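Arginyl-trna synthetase (Thermus thermophilus, PDB 1IQ0) probably catalyses the ATP-dependent attachment of L-arginine to its cognate tRNA, as a monomeric class I aminoacyl-tRNA synthetase. Local coordinates at residues D190-Y193 with E194-P198; A433-M436 with V437-A441; T469-Y472 with V473-A476. All coordinates share one frame; numbering follows the deposited sequence.

Contact 1 (D190-Y193 with E194-P198)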
ATOM      1  N   ASP A 190      27.256 -26.145   0.733  1.00 35.31           N
ATOM      2  CA  ASP A 190      28.601 -26.640   0.978  1.00 34.95           C
ATOM      3  C   ASP A 190      28.640 -27.525   2.222  1.00 35.17           C
ATOM      4  O   ASP A 190      28.205 -27.118   3.303  1.00 33.99           O
ATOM      5  CB  ASP A 190      29.570 -25.472   1.140  1.00 32.18           C
ATOM      6  CG  ASP A 190      31.018 -25.906   1.049  1.00 32.86           C
ATOM      7  OD1 ASP A 190      31.350 -26.969   1.615  1.00 33.30           O
ATOM      8  OD2 ASP A 190      31.823 -25.182   0.419  1.00 31.83           O
ATOM      9  N   PRO A 191      29.164 -28.755   2.081  1.00 41.99           N
ATOM     10  CA  PRO A 191      29.273 -29.727   3.177  1.00 40.85           C
ATOM     11  C   PRO A 191      30.004 -29.170   4.400  1.00 39.86           C
ATOM     12  O   PRO A 191      29.699 -29.537   5.537  1.00 35.83           O
ATOM     13  CB  PRO A 191      30.038 -30.884   2.534  1.00 40.45           C
ATOM     14  CG  PRO A 191      29.612 -30.814   1.106  1.00 40.09           C
ATOM     15  CD  PRO A 191      29.674 -29.331   0.824  1.00 39.20           C
ATOM     16  N   GLU A 192      30.961 -28.277   4.166  1.00 32.95           N
ATOM     17  CA  GLU A 192      31.722 -27.700   5.269  1.00 38.30           C
ATOM     18  C   GLU A 192      31.335 -26.260   5.601  1.00 38.90           C
ATOM     19  O   GLU A 192      32.180 -25.445   5.971  1.00 40.01           O
ATOM     20  CB  GLU A 192      33.222 -27.796   4.979  1.00 52.15           C
ATOM     21  CG  GLU A 192      33.705 -26.986   3.799  1.00 56.66           C
ATOM     22  CD  GLU A 192      35.153 -27.292   3.451  1.00 61.85           C
ATOM     23  OE1 GLU A 192      35.773 -26.485   2.724  1.00 64.96           O
ATOM     24  OE2 GLU A 192      35.665 -28.345   3.901  1.00 58.61           O
ATOM     25  N   TYR A 193      30.043 -25.966   5.479  1.00 35.06           N
ATOM     26  CA  TYR A 193      29.506 -24.646   5.778  1.00 29.88           C
ATOM     27  C   TYR A 193      29.820 -24.229   7.219  1.00 28.55           C
ATOM     28  O   TYR A 193      30.221 -23.092   7.469  1.00 26.65           O
ATOM     29  CB  TYR A 193      27.988 -24.644   5.552  1.00 32.65           C
ATOM     30  CG  TYR A 193      27.291 -23.390   6.033  1.00 30.04           C
ATOM     31  CD1 TYR A 193      27.507 -22.159   5.412  1.00 29.22           C
ATOM     32  CD2 TYR A 193      26.430 -23.434   7.129  1.00 28.29           C
ATOM     33  CE1 TYR A 193      26.878 -20.999   5.873  1.00 27.84           C
ATOM     34  CE2 TYR A 193      25.801 -22.289   7.599  1.00 26.40           C
ATOM     35  CZ  TYR A 193      26.026 -21.070   6.968  1.00 28.18           C
ATOM     36  OH  TYR A 193      25.401 -19.936   7.450  1.00 28.78           O
ATOM     37  N   GLU A 194      29.641 -25.146   8.167  1.00 30.10           N
ATOM     38  CA  GLU A 194      29.920 -24.838   9.573  1.00 33.14           C
ATOM     39  C   GLU A 194      31.392 -24.495   9.784  1.00 33.10           C
ATOM     40  O   GLU A 194      31.730 -23.525  10.459  1.00 32.59           O
ATOM     41  CB  GLU A 194      29.534 -26.021  10.464  1.00 39.24           C
ATOM     42  CG  GLU A 194      28.053 -26.366  10.413  1.00 47.17           C
ATOM     43  CD  GLU A 194      27.169 -25.232  10.908  1.00 50.17           C
ATOM     44  OE1 GLU A 194      25.940 -25.296  10.692  1.00 52.15           O
ATOM     45  OE2 GLU A 194      27.698 -24.279  11.520  1.00 52.91           O
ATOM     46  N   ARG A 195      32.268 -25.289   9.187  1.00 36.67           N
ATOM     47  CA  ARG A 195      33.700 -25.068   9.319  1.00 38.30           C
ATOM     48  C   ARG A 195      34.124 -23.708   8.761  1.00 36.17           C
ATOM     49  O   ARG A 195      35.180 -23.187   9.108  1.00 36.94           O
ATOM     50  CB  ARG A 195      34.463 -26.191   8.609  1.00 47.35           C
ATOM     51  CG  ARG A 195      35.975 -26.076   8.696  1.00 48.28           C
ATOM     52  CD  ARG A 195      36.663 -27.339   8.191  1.00 50.92           C
ATOM     53  NE  ARG A 195      38.117 -27.224   8.259  1.00 51.23           N
ATOM     54  CZ  ARG A 195      38.962 -28.224   8.025  1.00 50.24           C
ATOM     55  NH1 ARG A 195      38.502 -29.426   7.709  1.00 49.18           N
ATOM     56  NH2 ARG A 195      40.269 -28.017   8.102  1.00 51.14           N
ATOM     57  N   LEU A 196      33.289 -23.127   7.908  1.00 33.53           N
ATOM     58  CA  LEU A 196      33.606 -21.839   7.296  1.00 30.66           C
ATOM     59  C   LEU A 196      33.180 -20.606   8.100  1.00 27.07           C
ATOM     60  O   LEU A 196      33.529 -19.482   7.738  1.00 27.99           O
ATOM     61  CB  LEU A 196      32.991 -21.783   5.889  1.00 31.92           C
ATOM     62  CG  LEU A 196      33.569 -22.804   4.896  1.00 33.95           C
ATOM     63  CD1 LEU A 196      32.665 -22.935   3.679  1.00 30.39           C
ATOM     64  CD2 LEU A 196      34.978 -22.376   4.483  1.00 30.83           C
ATOM     65  N   GLN A 197      32.446 -20.804   9.192  1.00 24.87           N
ATOM     66  CA  GLN A 197      31.985 -19.670   9.991  1.00 24.58           C
ATOM     67  C   GLN A 197      33.079 -18.679  10.398  1.00 24.55           C
ATOM     68  O   GLN A 197      32.883 -17.465  10.303  1.00 25.98           O
ATOM     69  CB  GLN A 197      31.233 -20.156  11.238  1.00 22.07           C
ATOM     70  CG  GLN A 197      29.965 -20.949  10.909  1.00 27.67           C
ATOM     71  CD  GLN A 197      29.047 -20.225   9.926  1.00 27.71           C
ATOM     72  OE1 GLN A 197      28.533 -19.149  10.221  1.00 26.64           O
ATOM     73  NE2 GLN A 197      28.846 -20.816   8.753  1.00 24.10           N
ATOM     74  N   PRO A 198      34.243 -19.172  10.862  1.00 32.63           N
ATOM     75  CA  PRO A 198      35.290 -18.219  11.247  1.00 30.75           C
ATOM     76  C   PRO A 198      35.682 -17.299  10.091  1.00 28.64           C
ATOM     77  O   PRO A 198      35.840 -16.092  10.271  1.00 31.30           O
ATOM     78  CB  PRO A 198      36.437 -19.127  11.694  1.00 30.14           C
ATOM     79  CG  PRO A 198      35.701 -20.307  12.285  1.00 30.91           C
ATOM     80  CD  PRO A 198      34.611 -20.546  11.251  1.00 31.78           C
TER
HETATM   81  O   HOH W   1      28.503 -27.877   7.461  1.00 41.52           O
HETATM   82  O   HOH W   2      35.878 -30.209   6.463  1.00 45.84           O
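Q197 folds back over the ring of Y193 and grips the carbonyl of the same residue. Its NE2 donates to Y193 O at 3.0 Å with an N-H...O angle of 158°, and lies 3.3 Å from Y193 CZ, above one ring face and displaced toward the rim. Ring and amide planes stand 63° apart, so this is no parallel stack. Y193 O accepts a second bond, from L196 N at 3.1 Å, and the two donors reach it from opposite faces of the carbonyl plane. With CG anti to the backbone N (chi1 171°), the tyrosine ring is placed under the Q197 amide nitrogen; its OH is bonded to E158. An alanine in place of Y193 would probably leave the Q197 amide without the ring beneath it and E158 without this hydroxyl partner. L196 meanwhile brings CG to 3.2 Å from E192 O and packs outward on F161 and H165. One shell further, D190 OD1 accepts from E192 N at 2.9 Å, while Y193 N bonds to D190 O. The arrangement is an Asx turn combined with a type I beta turn, D190 to Y193, in the surface connection between helices 176-189 and 197-208.

Contact 2 (A433-M436 with V437-A441)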
ATOM      1  N   ALA A 433       2.444  -3.755 -24.481  1.00 38.98           N
ATOM      2  CA  ALA A 433       1.118  -4.214 -24.075  1.00 36.59           C
ATOM      3  C   ALA A 433       1.235  -5.405 -23.129  1.00 34.93           C
ATOM      4  O   ALA A 433       0.526  -5.484 -22.125  1.00 35.51           O
ATOM      5  CB  ALA A 433       0.298  -4.606 -25.297  1.00 43.56           C
ATOM      6  N   ALA A 434       2.132  -6.332 -23.459  1.00 31.39           N
ATOM      7  CA  ALA A 434       2.333  -7.518 -22.630  1.00 32.20           C
ATOM      8  C   ALA A 434       2.899  -7.130 -21.261  1.00 30.91           C
ATOM      9  O   ALA A 434       2.497  -7.685 -20.240  1.00 29.28           O
ATOM     10  CB  ALA A 434       3.270  -8.499 -23.328  1.00 19.44           C
ATOM     11  N   ARG A 435       3.824  -6.177 -21.246  1.00 31.29           N
ATOM     12  CA  ARG A 435       4.433  -5.725 -19.993  1.00 31.34           C
ATOM     13  C   ARG A 435       3.372  -5.163 -19.049  1.00 31.30           C
ATOM     14  O   ARG A 435       3.351  -5.475 -17.856  1.00 29.92           O
ATOM     15  CB  ARG A 435       5.484  -4.643 -20.262  1.00 37.60           C
ATOM     16  CG  ARG A 435       6.254  -4.204 -19.009  1.00 42.70           C
ATOM     17  CD  ARG A 435       7.117  -2.975 -19.276  1.00 45.45           C
ATOM     18  NE  ARG A 435       6.312  -1.768 -19.455  1.00 47.31           N
ATOM     19  CZ  ARG A 435       5.651  -1.157 -18.475  1.00 50.57           C
ATOM     20  NH1 ARG A 435       5.701  -1.635 -17.237  1.00 47.73           N
ATOM     21  NH2 ARG A 435       4.926  -0.075 -18.734  1.00 51.24           N
ATOM     22  N   MET A 436       2.489  -4.331 -19.593  1.00 29.13           N
ATOM     23  CA  MET A 436       1.436  -3.713 -18.801  1.00 28.10           C
ATOM     24  C   MET A 436       0.488  -4.738 -18.214  1.00 27.70           C
ATOM     25  O   MET A 436       0.096  -4.633 -17.051  1.00 30.28           O
ATOM     26  CB  MET A 436       0.648  -2.714 -19.648  1.00 38.73           C
ATOM     27  CG  MET A 436       1.451  -1.494 -20.039  1.00 36.81           C
ATOM     28  SD  MET A 436       0.437  -0.170 -20.715  1.00 43.77           S
ATOM     29  CE  MET A 436       1.712   1.043 -21.099  1.00 44.72           C
ATOM     30  N   VAL A 437       0.115  -5.728 -19.020  1.00 26.13           N
ATOM     31  CA  VAL A 437      -0.795  -6.769 -18.563  1.00 25.49           C
ATOM     32  C   VAL A 437      -0.162  -7.639 -17.476  1.00 26.82           C
ATOM     33  O   VAL A 437      -0.807  -7.957 -16.475  1.00 27.39           O
ATOM     34  CB  VAL A 437      -1.250  -7.655 -19.742  1.00 28.05           C
ATOM     35  CG1 VAL A 437      -2.136  -8.780 -19.248  1.00 22.05           C
ATOM     36  CG2 VAL A 437      -1.998  -6.802 -20.757  1.00 28.35           C
ATOM     37  N   ALA A 438       1.099  -8.021 -17.668  1.00 24.47           N
ATOM     38  CA  ALA A 438       1.801  -8.845 -16.688  1.00 22.03           C
ATOM     39  C   ALA A 438       1.957  -8.072 -15.375  1.00 19.28           C
ATOM     40  O   ALA A 438       1.734  -8.619 -14.296  1.00 22.57           O
ATOM     41  CB  ALA A 438       3.171  -9.251 -17.224  1.00 23.75           C
ATOM     42  N   LEU A 439       2.335  -6.799 -15.483  1.00 21.47           N
ATOM     43  CA  LEU A 439       2.516  -5.940 -14.314  1.00 24.54           C
ATOM     44  C   LEU A 439       1.193  -5.752 -13.578  1.00 25.44           C
ATOM     45  O   LEU A 439       1.147  -5.758 -12.343  1.00 25.64           O
ATOM     46  CB  LEU A 439       3.060  -4.567 -14.738  1.00 29.91           C
ATOM     47  CG  LEU A 439       3.259  -3.541 -13.615  1.00 27.44           C
ATOM     48  CD1 LEU A 439       4.278  -4.070 -12.612  1.00 27.16           C
ATOM     49  CD2 LEU A 439       3.726  -2.219 -14.200  1.00 24.12           C
ATOM     50  N   GLY A 440       0.120  -5.580 -14.350  1.00 25.14           N
ATOM     51  CA  GLY A 440      -1.201  -5.393 -13.774  1.00 21.47           C
ATOM     52  C   GLY A 440      -1.684  -6.638 -13.057  1.00 21.78           C
ATOM     53  O   GLY A 440      -2.319  -6.559 -12.002  1.00 22.06           O
ATOM     54  N   ALA A 441      -1.392  -7.799 -13.635  1.00 20.40           N
ATOM     55  CA  ALA A 441      -1.796  -9.060 -13.036  1.00 22.20           C
ATOM     56  C   ALA A 441      -1.093  -9.230 -11.691  1.00 24.78           C
ATOM     57  O   ALA A 441      -1.712  -9.580 -10.688  1.00 27.73           O
ATOM     58  CB  ALA A 441      -1.431 -10.207 -13.960  1.00 16.74           C
TER
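M436 O is held by G440 N, at 2.9 Å within the helix, and, probably, by the side-chain NE2 of Q474 from helix 470-487. The N-H...O angle to G440 is 149°. One residue earlier, L439 N meets R435 O, also at 2.9 Å and at a straighter 161°; V437 N and A438 N bond in the same i to i+4 pattern to A433 O and A434 O. The side chains of R435 and L439 run side by side in the same direction. Their touch is made by L439 CD2, which sits 3.7 Å from R435 NH1 at the guanidinium edge, near its plane. A bend at chi3 (71°) turns the end of the arginine chain to reach this methyl, while NE forms a salt bridge with E432. V437 CG2 lies 3.2 Å from A433 O. Around the helix, V437 packs on P471, A433, A434 and A438 on helix 405-423, and M436 and L439 on P587. The chemistry is thus divided: regular backbone bonds and small or apolar groups suit the buried sides of helix 430-448, the arginine keeps its charge at the exposed side, and one carbonyl probably serves a neighbouring helix as well.

Contact 3 (T469-Y472 with V473-A476)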
ATOM      1  N   THR A 469      -9.233  -9.980 -11.569  1.00 25.02           N
ATOM      2  CA  THR A 469      -7.817  -9.735 -11.760  1.00 22.71           C
ATOM      3  C   THR A 469      -7.523  -8.315 -12.238  1.00 21.20           C
ATOM      4  O   THR A 469      -8.437  -7.556 -12.572  1.00 19.63           O
ATOM      5  CB  THR A 469      -7.308 -10.674 -12.839  1.00 23.67           C
ATOM      6  OG1 THR A 469      -7.933 -10.314 -14.074  1.00 24.49           O
ATOM      7  CG2 THR A 469      -7.681 -12.124 -12.520  1.00 23.03           C
ATOM      8  N   GLY A 470      -6.235  -7.975 -12.294  1.00 17.91           N
ATOM      9  CA  GLY A 470      -5.835  -6.668 -12.784  1.00 16.58           C
ATOM     10  C   GLY A 470      -6.183  -6.529 -14.258  1.00 19.49           C
ATOM     11  O   GLY A 470      -6.711  -5.500 -14.681  1.00 19.32           O
ATOM     12  N   PRO A 471      -5.879  -7.543 -15.083  1.00 22.76           N
ATOM     13  CA  PRO A 471      -6.202  -7.457 -16.514  1.00 23.77           C
ATOM     14  C   PRO A 471      -7.705  -7.234 -16.751  1.00 25.85           C
ATOM     15  O   PRO A 471      -8.089  -6.554 -17.698  1.00 27.26           O
ATOM     16  CB  PRO A 471      -5.708  -8.795 -17.052  1.00 21.44           C
ATOM     17  CG  PRO A 471      -4.491  -9.051 -16.190  1.00 21.13           C
ATOM     18  CD  PRO A 471      -5.019  -8.709 -14.806  1.00 16.32           C
ATOM     19  N   TYR A 472      -8.542  -7.806 -15.886  1.00 26.54           N
ATOM     20  CA  TYR A 472      -9.996  -7.637 -15.979  1.00 26.50           C
ATOM     21  C   TYR A 472     -10.326  -6.149 -15.891  1.00 27.08           C
ATOM     22  O   TYR A 472     -11.035  -5.613 -16.743  1.00 26.95           O
ATOM     23  CB  TYR A 472     -10.698  -8.379 -14.836  1.00 26.08           C
ATOM     24  CG  TYR A 472     -12.207  -8.191 -14.770  1.00 28.62           C
ATOM     25  CD1 TYR A 472     -13.058  -8.818 -15.690  1.00 26.09           C
ATOM     26  CD2 TYR A 472     -12.783  -7.406 -13.774  1.00 27.53           C
ATOM     27  CE1 TYR A 472     -14.439  -8.666 -15.608  1.00 26.64           C
ATOM     28  CE2 TYR A 472     -14.155  -7.248 -13.681  1.00 32.80           C
ATOM     29  CZ  TYR A 472     -14.981  -7.877 -14.597  1.00 30.52           C
ATOM     30  OH  TYR A 472     -16.347  -7.720 -14.485  1.00 30.47           O
ATOM     31  N   VAL A 473      -9.803  -5.485 -14.863  1.00 22.48           N
ATOM     32  CA  VAL A 473     -10.051  -4.058 -14.686  1.00 20.67           C
ATOM     33  C   VAL A 473      -9.421  -3.262 -15.830  1.00 20.46           C
ATOM     34  O   VAL A 473     -10.010  -2.291 -16.322  1.00 21.90           O
ATOM     35  CB  VAL A 473      -9.487  -3.545 -13.339  1.00 22.60           C
ATOM     36  CG1 VAL A 473      -9.830  -2.068 -13.154  1.00 19.73           C
ATOM     37  CG2 VAL A 473     -10.046  -4.381 -12.186  1.00 19.37           C
ATOM     38  N   GLN A 474      -8.228  -3.669 -16.261  1.00 21.70           N
ATOM     39  CA  GLN A 474      -7.565  -2.969 -17.359  1.00 21.12           C
ATOM     40  C   GLN A 474      -8.413  -3.057 -18.632  1.00 22.16           C
ATOM     41  O   GLN A 474      -8.550  -2.078 -19.365  1.00 22.45           O
ATOM     42  CB  GLN A 474      -6.177  -3.562 -17.624  1.00 24.34           C
ATOM     43  CG  GLN A 474      -5.131  -3.318 -16.528  1.00 21.12           C
ATOM     44  CD  GLN A 474      -3.785  -3.946 -16.871  1.00 23.21           C
ATOM     45  OE1 GLN A 474      -3.709  -5.129 -17.206  1.00 24.78           O
ATOM     46  NE2 GLN A 474      -2.719  -3.157 -16.788  1.00 21.06           N
ATOM     47  N   TYR A 475      -8.991  -4.229 -18.883  1.00 22.38           N
ATOM     48  CA  TYR A 475      -9.813  -4.433 -20.073  1.00 24.18           C
ATOM     49  C   TYR A 475     -11.060  -3.542 -20.058  1.00 22.15           C
ATOM     50  O   TYR A 475     -11.465  -3.008 -21.089  1.00 20.34           O
ATOM     51  CB  TYR A 475     -10.231  -5.901 -20.188  1.00 38.39           C
ATOM     52  CG  TYR A 475     -10.893  -6.216 -21.507  1.00 48.33           C
ATOM     53  CD1 TYR A 475     -10.159  -6.212 -22.695  1.00 50.90           C
ATOM     54  CD2 TYR A 475     -12.263  -6.472 -21.579  1.00 53.23           C
ATOM     55  CE1 TYR A 475     -10.771  -6.454 -23.922  1.00 56.72           C
ATOM     56  CE2 TYR A 475     -12.886  -6.713 -22.803  1.00 58.76           C
ATOM     57  CZ  TYR A 475     -12.135  -6.702 -23.969  1.00 62.29           C
ATOM     58  OH  TYR A 475     -12.746  -6.931 -25.181  1.00 69.37           O
ATOM     59  N   ALA A 476     -11.668  -3.387 -18.888  1.00 22.47           N
ATOM     60  CA  ALA A 476     -12.845  -2.539 -18.757  1.00 20.74           C
ATOM     61  C   ALA A 476     -12.448  -1.102 -19.097  1.00 22.03           C
ATOM     62  O   ALA A 476     -13.214  -0.367 -19.721  1.00 20.07           O
ATOM     63  CB  ALA A 476     -13.400  -2.620 -17.328  1.00 16.83           C
TER
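The N-terminal turn of helix 470-487 is closed by an N-cap: T469 OG1 accepts from Y472 N at 3.2 Å, with an N-H...O angle of 152°, and is also bonded to S464 O. Past the cap, Q474 N meets G470 O at 2.9 Å, nearly along the C=O axis, and Y475 N meets P471 O at 2.8 Å. The first i to i+4 bond, V473 N to T469 O, is weak at 3.4 Å. Q474 leans back over this turn, its CG 3.3 Å from G470 O. With the chain extended beyond CG (chi2 180°), OE1 is carried to 3.5 Å from P471 CA, and the glutamine crosses the proline ring. NE2 is bonded to P587 O, whereas OE1 is buried with no partner in the model. The Y472 ring packs on helix 525-544, where its OH bonds to N540; its CD2 comes within 4.4 Å of V473 CG2, a loose apolar contact. The chemistry implies a helix start whose first-turn N-H groups are partly provided for: a threonine satisfies one, proline has none to satisfy, and the Q474 amide nitrogen donates outside the turn while its oxygen goes without compensation.

Overall arrangement
The contacts follow one another along the chain in numerical order, and two of them form a neighbourhood. Contacts 2 and 3, on helices 430-448 and 470-487, have centres about 10 Å apart. They meet through a probable hydrogen bond from Q474 NE2 to M436 O and through packing of P471 against V437 and A441. This joins a helix of the class I catalytic domain to helix 470-487, most of which belongs to the DALR anticodon-binding domain, so the two regions meet directly here. Contact 1 is remote: its centre lies about 43 Å from that of contact 2 and about 50 Å from that of contact 3, on a surface turn between two helices in the earlier part of the catalytic domain.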